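PDB 2GEN: probable transcriptional regulator from Pseudomonas aeruginosa PAO1, which probably binds DNA at regulatory sites and controls transcription as a regulator of the TetR family. Local coordinates for residues A18-H23 with A102-H107; L13-A18 with R34-A39; I63-A68 with I92-A97; H46-K51 with H55-L60. One frame throughout, in Å; residues are numbered along the deposited sequence.

Contact 1. Residues A18-H23 with A102-H107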
loop_
_atom_site.group_PDB
_atom_site.type_symbol
_atom_site.label_atom_id
_atom_site.label_comp_id
_atom_site.label_asym_id
_atom_site.label_seq_id
_atom_site.Cartn_x
_atom_site.Cartn_y
_atom_site.Cartn_z
ATOM N N ALA A 18 14.444 17.094 0.179
ATOM C CA ALA A 18 15.710 16.748 -0.462
ATOM C C ALA A 18 16.671 16.097 0.549
ATOM O O ALA A 18 17.293 15.073 0.247
ATOM C CB ALA A 18 16.335 18.000 -1.071
ATOM N N CYS A 19 16.740 16.671 1.756
ATOM C CA CYS A 19 17.582 16.123 2.834
ATOM C C CYS A 19 17.124 14.732 3.225
ATOM O O CYS A 19 17.929 13.804 3.276
ATOM C CB CYS A 19 17.572 17.041 4.069
ATOM S SG CYS A 19 18.350 18.648 3.851
ATOM N N PHE A 20 15.818 14.582 3.480
ATOM C CA PHE A 20 15.242 13.302 3.887
ATOM C C PHE A 20 15.499 12.195 2.871
ATOM O O PHE A 20 15.754 11.055 3.244
ATOM C CB PHE A 20 13.725 13.417 4.107
ATOM C CG PHE A 20 13.318 14.245 5.292
ATOM C CD1 PHE A 20 14.194 14.507 6.338
ATOM C CD2 PHE A 20 12.017 14.728 5.375
ATOM C CE1 PHE A 20 13.791 15.268 7.434
ATOM C CE2 PHE A 20 11.586 15.478 6.452
ATOM C CZ PHE A 20 12.487 15.754 7.514
ATOM N N SER A 21 15.415 12.544 1.588
ATOM C CA SER A 21 15.557 11.584 0.490
ATOM C C SER A 21 16.998 11.123 0.349
ATOM O O SER A 21 17.246 9.953 0.119
ATOM C CB SER A 21 15.078 12.200 -0.830
ATOM O OG SER A 21 13.738 12.638 -0.688
ATOM N N GLU A 22 17.922 12.063 0.526
ATOM C CA GLU A 22 19.358 11.816 0.384
ATOM C C GLU A 22 19.942 11.079 1.592
ATOM O O GLU A 22 20.700 10.112 1.439
ATOM C CB GLU A 22 20.066 13.148 0.178
ATOM C CG GLU A 22 21.574 13.056 -0.078
ATOM C CD GLU A 22 22.134 14.318 -0.745
ATOM O OE1 GLU A 22 21.343 15.253 -1.042
ATOM O OE2 GLU A 22 23.365 14.365 -0.979
ATOM N N HIS A 23 19.580 11.527 2.793
ATOM C CA HIS A 23 20.223 11.043 4.010
ATOM C C HIS A 23 19.340 10.136 4.862
ATOM O O HIS A 23 19.832 9.447 5.767
ATOM C CB HIS A 23 20.737 12.236 4.837
ATOM C CG HIS A 23 21.639 13.150 4.065
ATOM N ND1 HIS A 23 22.866 12.746 3.574
ATOM C CD2 HIS A 23 21.487 14.440 3.683
ATOM C CE1 HIS A 23 23.426 13.748 2.919
ATOM N NE2 HIS A 23 22.612 14.788 2.972
ATOM N N ALA A 102 6.404 11.386 -3.074
ATOM C CA ALA A 102 5.497 10.206 -3.002
ATOM C C ALA A 102 6.082 9.124 -2.081
ATOM O O ALA A 102 5.377 8.567 -1.222
ATOM C CB ALA A 102 5.234 9.620 -4.409
ATOM N N ARG A 103 7.368 8.816 -2.273
ATOM C CA ARG A 103 8.038 7.817 -1.434
ATOM C C ARG A 103 7.910 8.208 0.034
ATOM O O ARG A 103 7.579 7.377 0.886
ATOM C CB ARG A 103 9.498 7.703 -1.840
ATOM C CG ARG A 103 10.081 6.365 -1.552
ATOM C CD ARG A 103 11.515 6.322 -2.088
ATOM N NE ARG A 103 11.515 6.067 -3.525
ATOM C CZ ARG A 103 11.793 6.960 -4.464
ATOM N NH1 ARG A 103 12.106 8.200 -4.131
ATOM N NH2 ARG A 103 11.749 6.607 -5.751
ATOM N N PHE A 104 8.147 9.489 0.317
ATOM C CA PHE A 104 8.125 9.993 1.684
ATOM C C PHE A 104 6.737 9.780 2.280
ATOM O O PHE A 104 6.603 9.238 3.384
ATOM C CB PHE A 104 8.500 11.478 1.723
ATOM C CG PHE A 104 8.334 12.104 3.075
ATOM C CD1 PHE A 104 9.348 11.969 4.053
ATOM C CD2 PHE A 104 7.193 12.843 3.383
ATOM C CE1 PHE A 104 9.197 12.533 5.312
ATOM C CE2 PHE A 104 7.025 13.434 4.646
ATOM C CZ PHE A 104 8.058 13.270 5.623
ATOM N N ILE A 105 5.693 10.164 1.540
ATOM C CA ILE A 105 4.323 10.022 2.016
ATOM C C ILE A 105 3.982 8.550 2.300
ATOM O O ILE A 105 3.357 8.251 3.299
ATOM C CB ILE A 105 3.288 10.600 0.994
ATOM C CG1 ILE A 105 3.352 12.128 0.990
ATOM C CG2 ILE A 105 1.846 10.144 1.352
ATOM C CD1 ILE A 105 2.537 12.734 -0.115
ATOM N N LEU A 106 4.403 7.648 1.411
ATOM C CA LEU A 106 4.083 6.230 1.520
ATOM C C LEU A 106 4.747 5.584 2.727
ATOM O O LEU A 106 4.306 4.521 3.178
ATOM C CB LEU A 106 4.455 5.479 0.226
ATOM C CG LEU A 106 3.596 5.764 -0.998
ATOM C CD1 LEU A 106 4.099 4.914 -2.153
ATOM C CD2 LEU A 106 2.120 5.490 -0.701
ATOM N N HIS A 107 5.793 6.211 3.266
ATOM C CA HIS A 107 6.510 5.606 4.391
ATOM C C HIS A 107 6.356 6.336 5.724
ATOM O O HIS A 107 6.873 5.876 6.751
ATOM C CB HIS A 107 7.971 5.393 4.019
ATOM C CG HIS A 107 8.151 4.454 2.863
ATOM N ND1 HIS A 107 9.029 4.700 1.828
ATOM C CD2 HIS A 107 7.556 3.265 2.581
ATOM C CE1 HIS A 107 8.977 3.699 0.964
ATOM N NE2 HIS A 107 8.093 2.815 1.398
#
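Phe20 and Phe104 meet ring to ring, and together they account for nearly all of the surface buried here, which is small at 86 Å². Each ring comes from its own helix, and both residues are buried in the protein. The touching atoms are few. Phe20 CD2 lies 3.6 Å from Phe104 CE1, while the same CD2 is 4.1 Å from Phe104 CD1. The neighbouring Phe20 CE2 lies 4.0 Å from Phe104 CE1. The ring planes are only 12° apart, yet the rings are slid past each other. Their centroids are 5.6 Å apart, so there is little overlap and the pair is not a full stack. CD2 and CE2 of Phe20 against CE1 and CD1 of Phe104 do the touching, and the contact is purely apolar. The two side chains leave their helices by different first torsions. Phe20 has CG anti to its carbonyl carbon (chi1 -68°), whereas Phe104 has CG anti to its own N (chi1 173°). With these torsions both rings reach toward the other helix. The polar groups nearby look elsewhere: Arg103 forms a salt bridge with Asp100, and Ser21 OG bonds to Leu17 O.

The contact joins helix 9-23, in the N-terminal region assigned to the TetR DNA-binding family, to helix 99-114 of the remaining helical body. Leu58 of helix 51-76 touches both phenylalanines. The ring of His55, from the same helix, meets Phe104 edge-to-face, and Val25 and Thr28 of the loop after helix 9-23 pack on Phe20.

Contact 2. Residues L13-A18 with R34-A39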
loop_
_atom_site.group_PDB
_atom_site.type_symbol
_atom_site.label_atom_id
_atom_site.label_comp_id
_atom_site.label_asym_id
_atom_site.label_seq_id
_atom_site.Cartn_x
_atom_site.Cartn_y
_atom_site.Cartn_z
ATOM N N LEU A 13 10.011 23.322 3.004
ATOM C CA LEU A 13 9.576 21.927 2.872
ATOM C C LEU A 13 10.294 21.163 1.757
ATOM O O LEU A 13 10.622 19.989 1.920
ATOM C CB LEU A 13 8.054 21.833 2.715
ATOM C CG LEU A 13 7.276 22.345 3.922
ATOM C CD1 LEU A 13 5.791 22.205 3.650
ATOM C CD2 LEU A 13 7.662 21.546 5.218
ATOM N N GLN A 14 10.553 21.813 0.620
ATOM C CA GLN A 14 11.233 21.112 -0.457
ATOM C C GLN A 14 12.683 20.801 -0.082
ATOM O O GLN A 14 13.196 19.745 -0.432
ATOM C CB GLN A 14 11.107 21.839 -1.817
ATOM C CG GLN A 14 9.678 21.733 -2.470
ATOM C CD GLN A 14 9.081 20.286 -2.499
ATOM O OE1 GLN A 14 8.208 19.924 -1.672
ATOM N NE2 GLN A 14 9.569 19.466 -3.426
ATOM N N ALA A 15 13.322 21.712 0.647
ATOM C CA ALA A 15 14.674 21.483 1.187
ATOM C C ALA A 15 14.686 20.303 2.138
ATOM O O ALA A 15 15.534 19.431 2.027
ATOM C CB ALA A 15 15.193 22.746 1.912
ATOM N N ALA A 16 13.729 20.284 3.072
ATOM C CA ALA A 16 13.609 19.165 3.988
ATOM C C ALA A 16 13.436 17.845 3.215
ATOM O O ALA A 16 14.133 16.856 3.464
ATOM C CB ALA A 16 12.474 19.405 4.965
ATOM N N LEU A 17 12.546 17.838 2.225
ATOM C CA LEU A 17 12.370 16.639 1.427
ATOM C C LEU A 17 13.689 16.173 0.773
ATOM O O LEU A 17 14.001 14.987 0.805
ATOM C CB LEU A 17 11.271 16.857 0.372
ATOM C CG LEU A 17 11.117 15.749 -0.671
ATOM C CD1 LEU A 17 10.671 14.403 -0.034
ATOM C CD2 LEU A 17 10.100 16.215 -1.704
ATOM N N ALA A 18 14.444 17.094 0.179
ATOM C CA ALA A 18 15.710 16.748 -0.462
ATOM C C ALA A 18 16.671 16.097 0.549
ATOM O O ALA A 18 17.293 15.073 0.247
ATOM C CB ALA A 18 16.335 18.000 -1.071
ATOM N N ARG A 34 18.583 23.884 7.319
ATOM C CA ARG A 34 18.941 25.297 7.151
ATOM C C ARG A 34 19.984 25.496 6.049
ATOM O O ARG A 34 19.899 26.467 5.300
ATOM C CB ARG A 34 19.360 25.985 8.466
ATOM C CG ARG A 34 20.533 25.398 9.156
ATOM C CD ARG A 34 21.610 26.452 9.528
ATOM N NE ARG A 34 22.883 25.757 9.462
ATOM C CZ ARG A 34 23.658 25.445 10.496
ATOM N NH1 ARG A 34 23.353 25.841 11.726
ATOM N NH2 ARG A 34 24.769 24.758 10.267
ATOM N N ASP A 35 20.934 24.571 5.923
ATOM C CA ASP A 35 22.003 24.711 4.930
ATOM C C ASP A 35 21.495 24.498 3.497
ATOM O O ASP A 35 21.919 25.196 2.558
ATOM C CB ASP A 35 23.166 23.751 5.219
ATOM C CG ASP A 35 23.907 24.077 6.530
ATOM O OD1 ASP A 35 23.762 25.200 7.075
ATOM O OD2 ASP A 35 24.646 23.195 7.009
ATOM N N ARG A 36 20.592 23.537 3.328
ATOM C CA ARG A 36 19.962 23.344 2.024
ATOM C C ARG A 36 18.936 24.420 1.695
ATOM O O ARG A 36 18.807 24.807 0.535
ATOM C CB ARG A 36 19.329 21.960 1.897
ATOM C CG ARG A 36 19.063 21.586 0.445
ATOM C CD ARG A 36 18.707 20.140 0.320
ATOM N NE ARG A 36 19.813 19.250 0.659
ATOM C CZ ARG A 36 20.341 18.356 -0.170
ATOM N NH1 ARG A 36 19.875 18.223 -1.409
ATOM N NH2 ARG A 36 21.338 17.589 0.249
ATOM N N SER A 37 18.225 24.920 2.700
ATOM C CA SER A 37 17.156 25.887 2.464
ATOM C C SER A 37 17.576 27.350 2.454
ATOM O O SER A 37 16.824 28.195 1.963
ATOM C CB SER A 37 16.019 25.703 3.467
ATOM O OG SER A 37 16.368 26.233 4.728
ATOM N N GLY A 38 18.752 27.651 3.006
ATOM C CA GLY A 38 19.205 29.041 3.159
ATOM C C GLY A 38 18.427 29.831 4.209
ATOM O O GLY A 38 18.612 31.045 4.343
ATOM N N ALA A 39 17.543 29.156 4.949
ATOM C CA ALA A 39 16.840 29.783 6.071
ATOM C C ALA A 39 17.597 29.511 7.368
ATOM O O ALA A 39 18.187 28.441 7.549
ATOM C CB ALA A 39 15.412 29.297 6.175
#
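Ala15 and Ala18 of helix 9-23 face Ser37 and Arg36 at the end of helix 30-37, the first helix of the predicted helix-turn-helix motif. The contact thus seats that motif on the N-terminal helix of the TetR-type DNA-binding region. Where Ala15 meets Ser37, the small side chains probably allow a close approach. The CA atoms of Ala15 and Ser37 are 5.2 Å apart, and Ala15 CB points toward Ser37, with CB to CB at 3.4 Å. That is tighter than usual van der Waals contact.

Arg36 starts toward helix 9-23 and then runs alongside it. Its CG is anti to the backbone N (chi1 -162°), and the chain bends at chi3. Arg36 CD rests 3.5 Å from Ala18 CB and 3.7 Å from Ala15 O. Further out, Arg36 NH1 lies 3.6 Å from Ala18 CB. Ala18 C sits over one face of the guanidinium, displaced toward its rim. The charged end continues to Glu22, where NH2 makes a salt bridge back to helix 9-23.

Ser37 gives its CB to the contact and turns its hydroxyl to its own chain, where it bonds to Ile33 O. Helix 30-37 stops here, and Gly38 follows with positive phi. The hydroxyl also closes an ST turn: Ala39 N donates to Ser37 OG at 3.2 Å, with an N-H...O angle of 160°.

Contact 3. Residues I63-A68 with I92-A97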
loop_
_atom_site.group_PDB
_atom_site.type_symbol
_atom_site.label_atom_id
_atom_site.label_comp_id
_atom_site.label_asym_id
_atom_site.label_seq_id
_atom_site.Cartn_x
_atom_site.Cartn_y
_atom_site.Cartn_z
ATOM N N ILE A 63 -0.091 15.343 0.970
ATOM C CA ILE A 63 -1.491 14.948 0.782
ATOM C C ILE A 63 -2.360 16.141 0.370
ATOM O O ILE A 63 -3.299 15.980 -0.424
ATOM C CB ILE A 63 -2.087 14.127 1.981
ATOM C CG1 ILE A 63 -2.121 14.973 3.272
ATOM C CG2 ILE A 63 -1.286 12.840 2.168
ATOM C CD1 ILE A 63 -2.936 14.305 4.424
ATOM N N GLY A 64 -2.040 17.339 0.864
ATOM C CA GLY A 64 -2.773 18.558 0.500
ATOM C C GLY A 64 -2.690 18.832 -1.011
ATOM O O GLY A 64 -3.630 19.390 -1.601
ATOM N N GLN A 65 -1.575 18.447 -1.633
ATOM C CA GLN A 65 -1.420 18.746 -3.079
ATOM C C GLN A 65 -2.327 17.871 -3.921
ATOM O O GLN A 65 -2.967 18.354 -4.894
ATOM C CB GLN A 65 0.040 18.642 -3.561
ATOM C CG GLN A 65 0.863 19.814 -3.089
ATOM C CD GLN A 65 2.098 20.041 -3.955
ATOM O OE1 GLN A 65 2.443 19.223 -4.817
ATOM N NE2 GLN A 65 2.785 21.153 -3.696
ATOM N N TYR A 66 -2.427 16.608 -3.544
ATOM C CA TYR A 66 -3.391 15.740 -4.204
ATOM C C TYR A 66 -4.827 16.266 -4.038
ATOM O O TYR A 66 -5.561 16.368 -5.014
ATOM C CB TYR A 66 -3.210 14.284 -3.768
ATOM C CG TYR A 66 -4.218 13.326 -4.371
ATOM C CD1 TYR A 66 -4.176 12.963 -5.730
ATOM C CD2 TYR A 66 -5.223 12.776 -3.576
ATOM C CE1 TYR A 66 -5.125 12.104 -6.286
ATOM C CE2 TYR A 66 -6.167 11.870 -4.113
ATOM C CZ TYR A 66 -6.121 11.523 -5.472
ATOM O OH TYR A 66 -7.040 10.635 -6.012
ATOM N N ALA A 67 -5.201 16.669 -2.825
ATOM C CA ALA A 67 -6.577 17.152 -2.625
ATOM C C ALA A 67 -6.872 18.394 -3.459
ATOM O O ALA A 67 -7.983 18.540 -3.980
ATOM C CB ALA A 67 -6.835 17.404 -1.142
ATOM N N ALA A 68 -5.850 19.260 -3.637
ATOM C CA ALA A 68 -5.977 20.506 -4.420
ATOM C C ALA A 68 -6.181 20.203 -5.906
ATOM O O ALA A 68 -6.972 20.906 -6.592
ATOM C CB ALA A 68 -4.744 21.416 -4.209
ATOM N N ILE A 92 -1.371 9.612 -10.225
ATOM C CA ILE A 92 -0.262 9.103 -11.040
ATOM C C ILE A 92 0.611 10.308 -11.446
ATOM O O ILE A 92 1.814 10.293 -11.245
ATOM C CB ILE A 92 -0.787 8.318 -12.256
ATOM C CG1 ILE A 92 -1.409 6.988 -11.778
ATOM C CG2 ILE A 92 0.381 8.105 -13.295
ATOM C CD1 ILE A 92 -0.443 6.066 -11.105
ATOM N N ASP A 93 -0.033 11.358 -11.932
ATOM C CA ASP A 93 0.728 12.555 -12.403
ATOM C C ASP A 93 1.512 13.173 -11.267
ATOM O O ASP A 93 2.646 13.569 -11.466
ATOM C CB ASP A 93 -0.212 13.563 -13.008
ATOM C CG ASP A 93 -0.806 13.072 -14.316
ATOM O OD1 ASP A 93 -0.332 12.018 -14.846
ATOM O OD2 ASP A 93 -1.731 13.733 -14.856
ATOM N N TRP A 94 0.890 13.295 -10.078
ATOM C CA TRP A 94 1.549 13.876 -8.929
ATOM C C TRP A 94 2.784 13.023 -8.511
ATOM O O TRP A 94 3.875 13.569 -8.229
ATOM C CB TRP A 94 0.558 14.074 -7.759
ATOM C CG TRP A 94 1.220 14.831 -6.619
ATOM C CD1 TRP A 94 1.288 16.220 -6.445
ATOM C CD2 TRP A 94 1.932 14.258 -5.539
ATOM N NE1 TRP A 94 1.999 16.505 -5.290
ATOM C CE2 TRP A 94 2.397 15.326 -4.717
ATOM C CE3 TRP A 94 2.216 12.938 -5.161
ATOM C CZ2 TRP A 94 3.148 15.093 -3.542
ATOM C CZ3 TRP A 94 2.950 12.716 -3.976
ATOM C CH2 TRP A 94 3.400 13.796 -3.204
ATOM N N VAL A 95 2.625 11.693 -8.531
ATOM C CA VAL A 95 3.737 10.804 -8.176
ATOM C C VAL A 95 4.868 10.953 -9.215
ATOM O O VAL A 95 6.034 11.059 -8.829
ATOM C CB VAL A 95 3.267 9.363 -8.106
ATOM C CG1 VAL A 95 4.473 8.378 -8.099
ATOM C CG2 VAL A 95 2.319 9.194 -6.891
ATOM N N VAL A 96 4.515 10.954 -10.495
ATOM C CA VAL A 96 5.550 11.017 -11.572
ATOM C C VAL A 96 6.370 12.336 -11.438
ATOM O O VAL A 96 7.587 12.338 -11.657
ATOM C CB VAL A 96 4.940 10.864 -12.975
ATOM C CG1 VAL A 96 5.995 11.243 -14.063
ATOM C CG2 VAL A 96 4.457 9.427 -13.175
ATOM N N ALA A 97 5.678 13.425 -11.097
ATOM C CA ALA A 97 6.247 14.774 -10.912
ATOM C C ALA A 97 7.023 14.925 -9.608
ATOM O O ALA A 97 7.918 15.788 -9.488
ATOM C CB ALA A 97 5.158 15.800 -10.948
#
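Gln65 and Trp94 join helix 51-76 to helix 80-97 inside the C-terminal helical body of this TetR-family protein. Only these two residues come within touching distance across the segments.

The polar part is one hydrogen bond. Trp94 NE1 donates to Gln65 OE1, and the N-H...O angle of 162° makes it nearly straight. The oxygen lies in the indole plane, at the ring edge. The amide plane stands almost upright to the indole. This bond satisfies the indole N-H of a buried tryptophan and helps to fix the turn of the amide.

The rest is van der Waals contact of a Gln65 methylene with the pyrrole side of the indole. Gln65 CB passes 3.4 Å from Trp94 NE1 and 4.0 Å from Trp94 CD1. The glutamine chain beyond CG is extended and brings OE1 to the same nitrogen. Trp94 has CG anti to its backbone N (chi1 -173°), which sends the indole across to helix 51-76.

Helix 99-114 adds to the surroundings. Ala102 and Ile105 touch Trp94, and Trp101 touches both Trp94 and Gln65. Trp94 NE1 lies 2.8 Å from Gln65 OE1, at a C=O...N angle of 136° and tilted slightly from the carbonyl plane.

Contact 4. Residues H46-K51 with H55-L60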
loop_
_atom_site.group_PDB
_atom_site.type_symbol
_atom_site.label_atom_id
_atom_site.label_comp_id
_atom_site.label_asym_id
_atom_site.label_seq_id
_atom_site.Cartn_x
_atom_site.Cartn_y
_atom_site.Cartn_z
ATOM N N HIS A 46 10.357 29.728 13.269
ATOM C CA HIS A 46 9.289 30.724 13.148
ATOM C C HIS A 46 8.191 30.241 12.202
ATOM O O HIS A 46 7.006 30.272 12.549
ATOM C CB HIS A 46 9.818 32.092 12.696
ATOM C CG HIS A 46 8.770 33.164 12.707
ATOM N ND1 HIS A 46 8.248 33.709 11.553
ATOM C CD2 HIS A 46 8.126 33.773 13.733
ATOM C CE1 HIS A 46 7.339 34.616 11.867
ATOM N NE2 HIS A 46 7.241 34.671 13.182
ATOM N N HIS A 47 8.605 29.783 11.023
ATOM C CA HIS A 47 7.678 29.249 10.021
ATOM C C HIS A 47 7.025 27.965 10.497
ATOM O O HIS A 47 5.795 27.827 10.423
ATOM C CB HIS A 47 8.390 29.016 8.693
ATOM C CG HIS A 47 8.880 30.269 8.044
ATOM N ND1 HIS A 47 8.045 31.322 7.731
ATOM C CD2 HIS A 47 10.121 30.641 7.649
ATOM C CE1 HIS A 47 8.753 32.286 7.166
ATOM N NE2 HIS A 47 10.013 31.896 7.101
ATOM N N PHE A 48 7.835 27.035 10.997
ATOM C CA PHE A 48 7.334 25.738 11.426
ATOM C C PHE A 48 7.696 25.364 12.868
ATOM O O PHE A 48 6.841 25.429 13.746
ATOM C CB PHE A 48 7.800 24.634 10.465
ATOM C CG PHE A 48 7.283 24.786 9.053
ATOM C CD1 PHE A 48 5.913 24.776 8.789
ATOM C CD2 PHE A 48 8.170 24.925 7.985
ATOM C CE1 PHE A 48 5.432 24.897 7.484
ATOM C CE2 PHE A 48 7.693 25.046 6.671
ATOM C CZ PHE A 48 6.323 25.039 6.428
ATOM N N GLY A 49 8.944 24.953 13.086
ATOM C CA GLY A 49 9.366 24.293 14.325
ATOM C C GLY A 49 10.593 23.436 14.075
ATOM O O GLY A 49 11.381 23.729 13.176
ATOM N N ASN A 50 10.763 22.373 14.855
ATOM C CA ASN A 50 11.943 21.509 14.718
ATOM C C ASN A 50 11.798 20.522 13.567
ATOM O O ASN A 50 10.819 20.601 12.807
ATOM C CB ASN A 50 12.246 20.757 16.027
ATOM C CG ASN A 50 11.069 19.942 16.533
ATOM O OD1 ASN A 50 10.294 19.358 15.760
ATOM N ND2 ASN A 50 10.948 19.873 17.844
ATOM N N LYS A 51 12.742 19.587 13.469
ATOM C CA LYS A 51 12.750 18.570 12.409
ATOM C C LYS A 51 11.456 17.751 12.366
ATOM O O LYS A 51 10.879 17.555 11.291
ATOM C CB LYS A 51 13.967 17.645 12.535
ATOM C CG LYS A 51 14.052 16.619 11.420
ATOM C CD LYS A 51 15.200 15.687 11.587
ATOM C CE LYS A 51 14.836 14.440 12.355
ATOM N NZ LYS A 51 16.034 13.569 12.418
ATOM N N HIS A 55 8.857 17.605 9.396
ATOM C CA HIS A 55 8.506 16.274 8.879
ATOM C C HIS A 55 6.982 16.095 8.695
ATOM O O HIS A 55 6.519 15.683 7.612
ATOM C CB HIS A 55 9.085 15.215 9.821
ATOM C CG HIS A 55 8.790 13.806 9.432
ATOM N ND1 HIS A 55 7.627 13.161 9.790
ATOM C CD2 HIS A 55 9.529 12.899 8.755
ATOM C CE1 HIS A 55 7.653 11.924 9.338
ATOM N NE2 HIS A 55 8.796 11.740 8.702
ATOM N N GLY A 56 6.205 16.419 9.725
ATOM C CA GLY A 56 4.737 16.333 9.637
ATOM C C GLY A 56 4.134 17.350 8.666
ATOM O O GLY A 56 3.168 17.043 7.951
ATOM N N GLU A 57 4.686 18.560 8.618
ATOM C CA GLU A 57 4.189 19.576 7.682
ATOM C C GLU A 57 4.464 19.137 6.237
ATOM O O GLU A 57 3.612 19.366 5.341
ATOM C CB GLU A 57 4.780 20.963 7.956
ATOM C CG GLU A 57 4.398 21.565 9.348
ATOM C CD GLU A 57 2.980 22.120 9.423
ATOM O OE1 GLU A 57 2.191 21.997 8.441
ATOM O OE2 GLU A 57 2.625 22.683 10.484
ATOM N N LEU A 58 5.621 18.512 6.012
ATOM C CA LEU A 58 5.947 17.961 4.686
ATOM C C LEU A 58 4.902 16.906 4.264
ATOM O O LEU A 58 4.430 16.872 3.093
ATOM C CB LEU A 58 7.373 17.379 4.673
ATOM C CG LEU A 58 7.857 16.710 3.364
ATOM C CD1 LEU A 58 7.826 17.717 2.192
ATOM C CD2 LEU A 58 9.248 16.060 3.512
ATOM N N TYR A 59 4.533 16.057 5.222
ATOM C CA TYR A 59 3.517 15.030 4.991
ATOM C C TYR A 59 2.186 15.683 4.627
ATOM O O TYR A 59 1.563 15.359 3.579
ATOM C CB TYR A 59 3.352 14.108 6.218
ATOM C CG TYR A 59 2.402 12.982 5.929
ATOM C CD1 TYR A 59 2.851 11.796 5.350
ATOM C CD2 TYR A 59 1.040 13.124 6.194
ATOM C CE1 TYR A 59 1.929 10.755 5.053
ATOM C CE2 TYR A 59 0.138 12.113 5.908
ATOM C CZ TYR A 59 0.568 10.952 5.346
ATOM O OH TYR A 59 -0.380 9.992 5.044
ATOM N N LEU A 60 1.733 16.594 5.482
ATOM C CA LEU A 60 0.421 17.222 5.272
ATOM C C LEU A 60 0.362 18.021 3.967
ATOM O O LEU A 60 -0.675 18.034 3.280
ATOM C CB LEU A 60 0.048 18.122 6.445
ATOM C CG LEU A 60 -0.127 17.439 7.812
ATOM C CD1 LEU A 60 -0.387 18.525 8.860
ATOM C CD2 LEU A 60 -1.277 16.430 7.817
#
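Phe48 lies against the aliphatic part of Glu57, where the chain leaves helix 41-47 and turns into helix 51-76. Helix 41-47 is the second helix of the predicted helix-turn-helix motif. Phe48 CD1 is 3.6 Å from Glu57 CG, and Phe48 CE1 is 4.0 Å from Glu57 CB. Phe48 CG is anti to the carbonyl carbon (chi1 -63°), and the ring reaches over to the next helix. Glu57 bends at chi2 (-77°). Its chain folds past the ring, and the carboxylate plane ends 35° from the ring plane.

Closer to the turn, the link is in the backbone. His55 N donates to Lys51 O at 2.8 Å, a helical bond in the first turn of helix 51-76. Just before it, Asn50 is the N-cap, and its OD1 accepts from Arg53 N. The ammonium group of Lys51 bonds to Val25 O and Thr28 O, so it ties this helix start to the loop between helices 9-23 and 30-37.

Glu57 therefore offers methylenes to a ring and charge to arginines. Its OE2 makes salt bridges with Arg53 and Arg120, which would probably keep the buried carboxylate ionised.

Contacts 1, 2 and 4 touch one another. Contact 3 touches contact 1 only, though it adjoins contact 4 along helix 51-76. Contact 1 is the fully buried one and is purely aromatic. Contacts 2, 3 and 4 are partly buried. Contact 2 shares Ala18 and helix 9-23 with contact 1 but lies further out, its centre about 21 Å from the centre of the chain. There small residues and an arginine meet. In contact 4 a ring rests on a methylene chain, and Leu13 of contact 2 packs on its Phe48. Contact 3 is the most central, its centre about 5 Å from the centre of the chain, and relies on a side-chain hydrogen bond.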